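Pantothenate synthetase (PDB 3N8H) probably catalyses the ATP-dependent condensation of pantoate with beta-alanine to pantothenate, by way of a pantoyl-adenylate intermediate, as a homodimer. Local coordinates at residues L159-V164 and I173-T178; V134-L139 and K165-N170; K44-K47 and V52-V55. All blocks are in the same frame, centred on the assembly; numbering follows the deposited sequence.

Contact 1: L159-V164 and I173-T178; sequences LIKQLV and IIVCPT. With AMP (adenosine monophosphate), chain D.
The beta-alpha-beta crossover formed by strand 146-150, helix 154-166 and strand 172-176 closes where Ile173, on the returning strand, meets Ile160, Lys161 and Val164 on the helix. Segments 159-164 and 173-176 run nearly antiparallel (175°), their axes 10.3 Å apart at closest approach. One methyl does most of the work. Ile173 CD1 stands 3.8 Å from Val164 CG2, the two side chains meeting tip to tip, and equally 3.8 Å from Lys161 CA, so that it presses on the helix backbone as well. Ile160 CG2 also comes to 4.1 Å from Ile173 CD1. With CG1 of Ile173 turned beside its own backbone N (chi1 -71°), the extended branch can reach the helix. Lys161 follows the solvent edge, its chain extended beyond CG, and crosses Val175 at about a right angle, with CE 4.1 Å from Val175 CG2. Beyond the strand the chain enters the nucleotide pocket. Here main-chain atoms come close to the adenine: Pro177 O is 3.4 Å from AMP C2, and Thr178 CA is 3.4 Å from AMP N1.

Contact 2: V134-L139 and K165-N170; sequences VVLKLL and KDFFIN
Lys137 NZ, on the helical turn whose Leu136 packs against Ile169, is gripped twice: by a hydrogen bond to Ile100 O and by a salt bridge to Asp166 OD1 of the second subunit. The exchange is mutual, since Asp166 OD1 here pairs with Lys137 NZ of that subunit, whose lysine also makes a cation-pi contact with the Phe167 ring. These partners would probably offset the lysine's charge beside an apolar contact.

Within the chain the meeting of 134-139 with 165-170 is made by methyl groups and one ring. Ile169 CD1 touches two leucines, 3.6 Å from Leu136 CD1 and 3.9 Å from Leu139 CD1. The leucines reach it by different routes: Leu136 has CG anti to its backbone N (chi1 -175°), whereas in Leu139 CG lies beside the N (chi1 -78°), and its side chain meets that of Ile169 at about a right angle. Leu136 CD2 approaches Phe167 CD2 more loosely, at 4.5 Å, and Ile109 of strand 107-111 touches both of these residues.

Ile169 is brought to the leucines by the way helix 154-166 ends. Phe167 leaves helical geometry, and Phe168 follows with a positive phi of 49°. Ile169 N then lies 3.0 Å from Val164 O, a probable hydrogen bond. Phe168 N makes a weak one of 3.5 Å to Lys165 O. The chain is turned so that Ile169 packs on helix 127-142 beside the dimer interface. This pair of backward bonds, with a left-handed residue between helix and exit, is consistent with a Schellman motif, its second bond weak.

Contact 3: K44-K47 and V52-V55; sequences KKAK and VVIV
Val53 presses into the last turns of helix 37-49, against Ala46 and Lys47, and this is the tight half of the contact. Its CG2 methyl lies 3.5 Å from Lys47 CD and 3.7 Å from Ala46 O, so it touches a side chain and the helix backbone at once. The two methyls of Val53 also straddle the single methyl of Ala46: CG1 and CG2 are each 4.0 Å from Ala46 CB. The nearest CA atoms are those of Lys47 and Val53, 6.3 Å apart.

Lys47 meets Val53 with its methylenes and not its charge. Its chain is bent at both chi2 (-77°) and chi3 (-70°), which lays the CD methylene over Val53 and carries NZ onward to a hydrogen bond with Asp88 O. By contrast, Lys44 and Lys45 take no part in the contact and are exposed to solvent, although Lys45 also touches Tyr148 of strand 146-150; Lys45 NZ has a long, weak ion pair with Glu49 OE2.

The contact closes the beta-alpha-beta unit of strand 26-31, helix 37-49 and strand 52-57. Ala46 also rests on Val29 of the first strand and on Tyr148, while backbone bonds join Val53 to Val91 and Ile54 to Gly27 and Val29, setting strand 52-57 between strands 91-93 and 26-31.

Along the chain contact 3 closes first; contacts 1 and 2 follow with alternating segments, 134-139 preceding 159-164, then 165-170 and 173-178. Contacts 1 and 2 have centres 12 Å apart, share helix 154-166, and touch directly, Val164 CG2 packing on Leu139 CD1. Contact 3 lies about 16 Å from contact 1 and 18 Å from contact 2, measured between centres. It reaches the same six-stranded parallel sheet as contact 1, through a different crossover, and meets it where Cys176 SG packs on Lys45 CG. Contacts 1 and 3 thus lay helices 154-166 and 37-49 against different strands of the one sheet, while contact 1 runs on to AMP and contacts 1 and 2 both adjoin the second subunit.

Contact 1: L159-V164 and I173-T178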
loop_
_atom_site.group_PDB
_atom_site.type_symbol
_atom_site.label_atom_id
_atom_site.label_comp_id
_atom_site.label_asym_id
_atom_site.label_seq_id
_atom_site.Cartn_x
_atom_site.Cartn_y
_atom_site.Cartn_z
ATOM N N LEU A 159 -12.472 -2.779 -5.949
ATOM C CA LEU A 159 -11.383 -2.420 -5.067
ATOM C C LEU A 159 -10.025 -2.585 -5.761
ATOM O O LEU A 159 -9.131 -1.747 -5.612
ATOM C CB LEU A 159 -11.442 -3.272 -3.787
ATOM C CG LEU A 159 -12.574 -2.961 -2.831
ATOM C CD1 LEU A 159 -12.539 -3.900 -1.631
ATOM C CD2 LEU A 159 -12.461 -1.485 -2.401
ATOM N N ILE A 160 -9.864 -3.652 -6.539
ATOM C CA ILE A 160 -8.581 -3.840 -7.193
ATOM C C ILE A 160 -8.390 -2.777 -8.299
ATOM O O ILE A 160 -7.270 -2.338 -8.561
ATOM C CB ILE A 160 -8.402 -5.303 -7.710
ATOM C CG1 ILE A 160 -8.225 -6.270 -6.527
ATOM C CG2 ILE A 160 -7.214 -5.417 -8.687
ATOM C CD1 ILE A 160 -8.206 -7.745 -6.979
ATOM N N LYS A 161 -9.481 -2.340 -8.923
ATOM C CA LYS A 161 -9.366 -1.307 -9.967
ATOM C C LYS A 161 -8.923 -0.019 -9.296
ATOM O O LYS A 161 -8.118 0.735 -9.850
ATOM C CB LYS A 161 -10.682 -1.106 -10.741
ATOM C CG LYS A 161 -11.098 -2.277 -11.645
ATOM C CD LYS A 161 -12.467 -2.019 -12.308
ATOM C CE LYS A 161 -12.730 -2.950 -13.505
ATOM N NZ LYS A 161 -14.140 -2.767 -14.044
ATOM N N GLN A 162 -9.415 0.218 -8.078
ATOM C CA GLN A 162 -9.044 1.443 -7.360
ATOM C C GLN A 162 -7.567 1.366 -6.921
ATOM O O GLN A 162 -6.823 2.334 -7.055
ATOM C CB GLN A 162 -9.955 1.677 -6.156
ATOM C CG GLN A 162 -9.687 2.992 -5.437
ATOM C CD GLN A 162 -10.089 4.194 -6.268
ATOM O OE1 GLN A 162 -11.181 4.225 -6.829
ATOM N NE2 GLN A 162 -9.209 5.189 -6.351
ATOM N N LEU A 163 -7.160 0.197 -6.437
ATOM C CA LEU A 163 -5.760 -0.076 -6.082
ATOM C C LEU A 163 -4.781 0.180 -7.229
ATOM O O LEU A 163 -3.715 0.758 -7.039
ATOM C CB LEU A 163 -5.622 -1.522 -5.659
ATOM C CG LEU A 163 -4.240 -1.936 -5.174
ATOM C CD1 LEU A 163 -4.008 -1.467 -3.728
ATOM C CD2 LEU A 163 -4.008 -3.467 -5.347
ATOM N N VAL A 164 -5.132 -0.292 -8.414
ATOM C CA VAL A 164 -4.259 -0.197 -9.593
ATOM C C VAL A 164 -4.119 1.269 -10.024
ATOM O O VAL A 164 -3.032 1.729 -10.402
ATOM C CB VAL A 164 -4.777 -1.138 -10.745
ATOM C CG1 VAL A 164 -4.313 -0.677 -12.118
ATOM C CG2 VAL A 164 -4.345 -2.577 -10.487
ATOM N N ILE A 173 -7.055 -4.472 -16.332
ATOM C CA ILE A 173 -7.891 -5.448 -15.622
ATOM C C ILE A 173 -9.007 -5.980 -16.518
ATOM O O ILE A 173 -9.805 -5.211 -17.042
ATOM C CB ILE A 173 -8.466 -4.856 -14.338
ATOM C CG1 ILE A 173 -7.333 -4.695 -13.323
ATOM C CG2 ILE A 173 -9.585 -5.748 -13.756
ATOM C CD1 ILE A 173 -7.553 -3.601 -12.346
ATOM N N ILE A 174 -9.036 -7.301 -16.682
ATOM C CA ILE A 174 -10.046 -7.998 -17.468
ATOM C C ILE A 174 -11.007 -8.753 -16.521
ATOM O O ILE A 174 -10.592 -9.671 -15.822
ATOM C CB ILE A 174 -9.390 -9.018 -18.430
ATOM C CG1 ILE A 174 -8.365 -8.325 -19.346
ATOM C CG2 ILE A 174 -10.460 -9.701 -19.283
ATOM C CD1 ILE A 174 -7.076 -7.913 -18.636
ATOM N N VAL A 175 -12.276 -8.343 -16.485
ATOM C CA VAL A 175 -13.287 -9.015 -15.656
ATOM C C VAL A 175 -13.988 -10.123 -16.444
ATOM O O VAL A 175 -14.376 -9.917 -17.594
ATOM C CB VAL A 175 -14.342 -8.007 -15.147
ATOM C CG1 VAL A 175 -15.294 -8.677 -14.168
ATOM C CG2 VAL A 175 -13.635 -6.833 -14.492
ATOM N N CYS A 176 -14.172 -11.281 -15.815
ATOM C CA CYS A 176 -14.652 -12.471 -16.505
ATOM C C CYS A 176 -15.934 -13.015 -15.874
ATOM O O CYS A 176 -16.074 -12.970 -14.662
ATOM C CB CYS A 176 -13.559 -13.550 -16.479
ATOM S SG CYS A 176 -11.996 -13.041 -17.284
ATOM N N PRO A 177 -16.840 -13.572 -16.701
ATOM C CA PRO A 177 -18.182 -13.984 -16.293
ATOM C C PRO A 177 -18.108 -15.116 -15.297
ATOM O O PRO A 177 -17.228 -15.974 -15.377
ATOM C CB PRO A 177 -18.816 -14.523 -17.593
ATOM C CG PRO A 177 -17.942 -14.120 -18.679
ATOM C CD PRO A 177 -16.571 -13.899 -18.113
ATOM N N THR A 178 -19.050 -15.130 -14.376
ATOM C CA THR A 178 -19.114 -16.160 -13.335
ATOM C C THR A 178 -19.531 -17.519 -13.928
ATOM O O THR A 178 -20.587 -17.646 -14.566
ATOM C CB THR A 178 -20.087 -15.744 -12.225
ATOM O OG1 THR A 178 -19.561 -14.591 -11.561
ATOM C CG2 THR A 178 -20.265 -16.880 -11.187
HETATM P P AMP D . -10.253 -17.456 -5.359
HETATM O O1P AMP D . -9.242 -18.548 -5.694
HETATM O O2P AMP D . -11.626 -17.915 -4.975
HETATM O O3P AMP D . -9.711 -16.420 -4.442
HETATM O "O5'" AMP D . -10.556 -16.803 -6.812
HETATM C "C5'" AMP D . -9.520 -16.465 -7.734
HETATM C "C4'" AMP D . -10.097 -15.726 -8.917
HETATM O "O4'" AMP D . -11.053 -16.598 -9.599
HETATM C "C3'" AMP D . -10.856 -14.438 -8.548
HETATM O "O3'" AMP D . -10.689 -13.462 -9.590
HETATM C "C2'" AMP D . -12.301 -14.919 -8.521
HETATM O "O2'" AMP D . -13.294 -13.917 -8.678
HETATM C "C1'" AMP D . -12.303 -15.927 -9.667
HETATM N N9 AMP D . -13.426 -16.868 -9.587
HETATM C C8 AMP D . -13.775 -17.597 -8.502
HETATM N N7 AMP D . -14.890 -18.335 -8.762
HETATM C C5 AMP D . -15.280 -18.050 -10.030
HETATM C C6 AMP D . -16.378 -18.484 -10.921
HETATM N N6 AMP D . -17.288 -19.363 -10.469
HETATM N N1 AMP D . -16.447 -17.981 -12.167
HETATM C C2 AMP D . -15.530 -17.075 -12.584
HETATM N N3 AMP D . -14.497 -16.637 -11.834
HETATM C C4 AMP D . -14.316 -17.085 -10.564
#

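Contact 2: V134-L139 and K165-N170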
loop_
_atom_site.group_PDB
_atom_site.type_symbol
_atom_site.label_atom_id
_atom_site.label_comp_id
_atom_site.label_asym_id
_atom_site.label_seq_id
_atom_site.Cartn_x
_atom_site.Cartn_y
_atom_site.Cartn_z
ATOM N N VAL A 134 -2.156 -8.208 -0.104
ATOM C CA VAL A 134 -1.553 -9.316 -0.846
ATOM C C VAL A 134 -1.650 -9.075 -2.355
ATOM O O VAL A 134 -0.724 -9.391 -3.089
ATOM C CB VAL A 134 -2.136 -10.705 -0.445
ATOM C CG1 VAL A 134 -3.491 -10.956 -1.098
ATOM C CG2 VAL A 134 -1.160 -11.801 -0.853
ATOM N N VAL A 135 -2.746 -8.484 -2.826
ATOM C CA VAL A 135 -2.859 -8.218 -4.263
ATOM C C VAL A 135 -1.797 -7.194 -4.721
ATOM O O VAL A 135 -1.085 -7.394 -5.723
ATOM C CB VAL A 135 -4.313 -7.776 -4.654
ATOM C CG1 VAL A 135 -4.357 -7.206 -6.072
ATOM C CG2 VAL A 135 -5.260 -8.959 -4.543
ATOM N N LEU A 136 -1.652 -6.126 -3.944
ATOM C CA LEU A 136 -0.587 -5.153 -4.200
ATOM C C LEU A 136 0.788 -5.837 -4.272
ATOM O O LEU A 136 1.569 -5.570 -5.176
ATOM C CB LEU A 136 -0.575 -4.048 -3.131
ATOM C CG LEU A 136 0.441 -2.924 -3.400
ATOM C CD1 LEU A 136 0.395 -2.439 -4.863
ATOM C CD2 LEU A 136 0.247 -1.742 -2.441
ATOM N N LYS A 137 1.084 -6.701 -3.309
ATOM C CA LYS A 137 2.361 -7.429 -3.309
ATOM C C LYS A 137 2.550 -8.301 -4.564
ATOM O O LYS A 137 3.605 -8.287 -5.209
ATOM C CB LYS A 137 2.448 -8.295 -2.043
ATOM C CG LYS A 137 2.750 -7.496 -0.767
ATOM C CD LYS A 137 2.485 -8.372 0.485
ATOM C CE LYS A 137 2.969 -7.660 1.768
ATOM N NZ LYS A 137 4.446 -7.794 1.965
ATOM N N LEU A 138 1.502 -9.049 -4.910
ATOM C CA LEU A 138 1.521 -9.967 -6.044
ATOM C C LEU A 138 1.727 -9.227 -7.364
ATOM O O LEU A 138 2.370 -9.720 -8.303
ATOM C CB LEU A 138 0.210 -10.749 -6.091
ATOM C CG LEU A 138 0.121 -11.833 -4.998
ATOM C CD1 LEU A 138 -1.252 -12.474 -4.968
ATOM C CD2 LEU A 138 1.212 -12.924 -5.217
ATOM N N LEU A 139 1.157 -8.041 -7.432
ATOM C CA LEU A 139 1.245 -7.217 -8.631
ATOM C C LEU A 139 2.645 -6.627 -8.755
ATOM O O LEU A 139 3.173 -6.443 -9.875
ATOM C CB LEU A 139 0.196 -6.097 -8.552
ATOM C CG LEU A 139 -1.247 -6.512 -8.872
ATOM C CD1 LEU A 139 -2.229 -5.314 -8.742
ATOM C CD2 LEU A 139 -1.313 -7.101 -10.266
ATOM N N LYS A 165 -5.214 2.006 -9.883
ATOM C CA LYS A 165 -5.273 3.428 -10.179
ATOM C C LYS A 165 -4.458 4.264 -9.180
ATOM O O LYS A 165 -3.672 5.147 -9.555
ATOM C CB LYS A 165 -6.739 3.858 -10.127
ATOM C CG LYS A 165 -6.975 5.326 -10.460
ATOM C CD LYS A 165 -8.438 5.707 -10.204
ATOM C CE LYS A 165 -8.810 6.995 -10.924
ATOM N NZ LYS A 165 -10.286 7.186 -10.942
ATOM N N ASP A 166 -4.657 3.977 -7.901
ATOM C CA ASP A 166 -4.087 4.778 -6.816
ATOM C C ASP A 166 -2.599 4.580 -6.678
ATOM O O ASP A 166 -1.874 5.493 -6.292
ATOM C CB ASP A 166 -4.760 4.413 -5.494
ATOM C CG ASP A 166 -5.846 5.414 -5.093
ATOM O OD1 ASP A 166 -5.610 6.646 -5.186
ATOM O OD2 ASP A 166 -6.930 4.959 -4.678
ATOM N N PHE A 167 -2.126 3.386 -7.009
ATOM C CA PHE A 167 -0.700 3.132 -6.869
ATOM C C PHE A 167 -0.015 2.932 -8.198
ATOM O O PHE A 167 1.002 2.238 -8.299
ATOM C CB PHE A 167 -0.482 1.982 -5.880
ATOM C CG PHE A 167 -1.073 2.290 -4.539
ATOM C CD1 PHE A 167 -0.530 3.316 -3.765
ATOM C CD2 PHE A 167 -2.206 1.636 -4.090
ATOM C CE1 PHE A 167 -1.076 3.656 -2.526
ATOM C CE2 PHE A 167 -2.772 1.964 -2.852
ATOM C CZ PHE A 167 -2.215 2.978 -2.070
ATOM N N PHE A 168 -0.610 3.537 -9.219
ATOM C CA PHE A 168 0.020 3.707 -10.519
ATOM C C PHE A 168 0.635 2.445 -11.071
ATOM O O PHE A 168 1.779 2.432 -11.521
ATOM C CB PHE A 168 1.018 4.854 -10.420
ATOM C CG PHE A 168 0.384 6.113 -9.887
ATOM C CD1 PHE A 168 -0.285 6.979 -10.740
ATOM C CD2 PHE A 168 0.403 6.400 -8.534
ATOM C CE1 PHE A 168 -0.904 8.126 -10.258
ATOM C CE2 PHE A 168 -0.226 7.555 -8.047
ATOM C CZ PHE A 168 -0.872 8.413 -8.918
ATOM N N ILE A 169 -0.148 1.376 -11.031
ATOM C CA ILE A 169 0.264 0.093 -11.572
ATOM C C ILE A 169 -0.211 0.001 -13.023
ATOM O O ILE A 169 -1.405 0.078 -13.300
ATOM C CB ILE A 169 -0.355 -1.025 -10.725
ATOM C CG1 ILE A 169 0.237 -0.966 -9.304
ATOM C CG2 ILE A 169 -0.179 -2.402 -11.383
ATOM C CD1 ILE A 169 -0.510 -1.829 -8.307
ATOM N N ASN A 170 0.716 -0.158 -13.957
ATOM C CA ASN A 170 0.338 -0.170 -15.374
ATOM C C ASN A 170 -0.055 -1.570 -15.827
ATOM O O ASN A 170 0.715 -2.289 -16.462
ATOM C CB ASN A 170 1.445 0.426 -16.258
ATOM C CG ASN A 170 0.939 0.814 -17.633
ATOM O OD1 ASN A 170 -0.069 0.289 -18.101
ATOM N ND2 ASN A 170 1.635 1.744 -18.285
#

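Contact 3: K44-K47 and V52-V55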
loop_
_atom_site.group_PDB
_atom_site.type_symbol
_atom_site.label_atom_id
_atom_site.label_comp_id
_atom_site.label_asym_id
_atom_site.label_seq_id
_atom_site.Cartn_x
_atom_site.Cartn_y
_atom_site.Cartn_z
ATOM N N LYS A 44 -7.902 -19.659 -19.416
ATOM C CA LYS A 44 -8.114 -19.748 -20.855
ATOM C C LYS A 44 -8.196 -18.367 -21.503
ATOM O O LYS A 44 -7.645 -18.136 -22.575
ATOM C CB LYS A 44 -9.363 -20.566 -21.150
ATOM C CG LYS A 44 -9.153 -22.055 -20.989
ATOM C CD LYS A 44 -10.416 -22.829 -21.286
ATOM C CE LYS A 44 -10.099 -24.309 -21.467
ATOM N NZ LYS A 44 -11.364 -25.102 -21.442
ATOM N N LYS A 45 -8.874 -17.444 -20.837
ATOM C CA LYS A 45 -8.932 -16.090 -21.333
ATOM C C LYS A 45 -7.532 -15.460 -21.397
ATOM O O LYS A 45 -7.140 -14.900 -22.429
ATOM C CB LYS A 45 -9.862 -15.252 -20.458
ATOM C CG LYS A 45 -10.134 -13.866 -21.008
ATOM C CD LYS A 45 -10.972 -13.917 -22.285
ATOM C CE LYS A 45 -11.168 -12.514 -22.866
ATOM N NZ LYS A 45 -11.537 -12.526 -24.317
ATOM N N ALA A 46 -6.790 -15.531 -20.291
ATOM C CA ALA A 46 -5.411 -15.074 -20.263
ATOM C C ALA A 46 -4.575 -15.711 -21.389
ATOM O O ALA A 46 -3.802 -15.018 -22.076
ATOM C CB ALA A 46 -4.778 -15.327 -18.898
ATOM N N LYS A 47 -4.753 -17.009 -21.621
ATOM C CA LYS A 47 -3.934 -17.688 -22.638
ATOM C C LYS A 47 -4.250 -17.185 -24.041
ATOM O O LYS A 47 -3.354 -17.058 -24.877
ATOM C CB LYS A 47 -4.081 -19.216 -22.580
ATOM C CG LYS A 47 -3.299 -19.894 -21.463
ATOM C CD LYS A 47 -1.792 -20.002 -21.773
ATOM C CE LYS A 47 -1.501 -21.006 -22.886
ATOM N NZ LYS A 47 -0.020 -21.179 -23.076
ATOM N N VAL A 52 2.721 -14.926 -22.310
ATOM C CA VAL A 52 3.130 -15.568 -21.071
ATOM C C VAL A 52 2.000 -15.467 -20.059
ATOM O O VAL A 52 1.469 -14.382 -19.804
ATOM C CB VAL A 52 4.384 -14.915 -20.490
ATOM C CG1 VAL A 52 4.871 -15.668 -19.259
ATOM C CG2 VAL A 52 5.472 -14.829 -21.550
ATOM N N VAL A 53 1.614 -16.607 -19.500
ATOM C CA VAL A 53 0.595 -16.620 -18.458
ATOM C C VAL A 53 1.226 -17.124 -17.181
ATOM O O VAL A 53 1.953 -18.138 -17.168
ATOM C CB VAL A 53 -0.650 -17.488 -18.839
ATOM C CG1 VAL A 53 -1.677 -17.548 -17.673
ATOM C CG2 VAL A 53 -1.310 -16.933 -20.078
ATOM N N ILE A 54 0.961 -16.366 -16.127
ATOM C CA ILE A 54 1.385 -16.669 -14.778
ATOM C C ILE A 54 0.153 -16.896 -13.930
ATOM O O ILE A 54 -0.799 -16.100 -13.956
ATOM C CB ILE A 54 2.129 -15.465 -14.152
ATOM C CG1 ILE A 54 3.386 -15.124 -14.950
ATOM C CG2 ILE A 54 2.434 -15.714 -12.674
ATOM C CD1 ILE A 54 4.053 -13.819 -14.487
ATOM N N VAL A 55 0.167 -17.970 -13.159
ATOM C CA VAL A 55 -0.908 -18.233 -12.207
ATOM C C VAL A 55 -0.276 -18.308 -10.822
ATOM O O VAL A 55 0.733 -18.993 -10.644
ATOM C CB VAL A 55 -1.632 -19.560 -12.543
ATOM C CG1 VAL A 55 -2.562 -19.996 -11.402
ATOM C CG2 VAL A 55 -2.403 -19.435 -13.873
#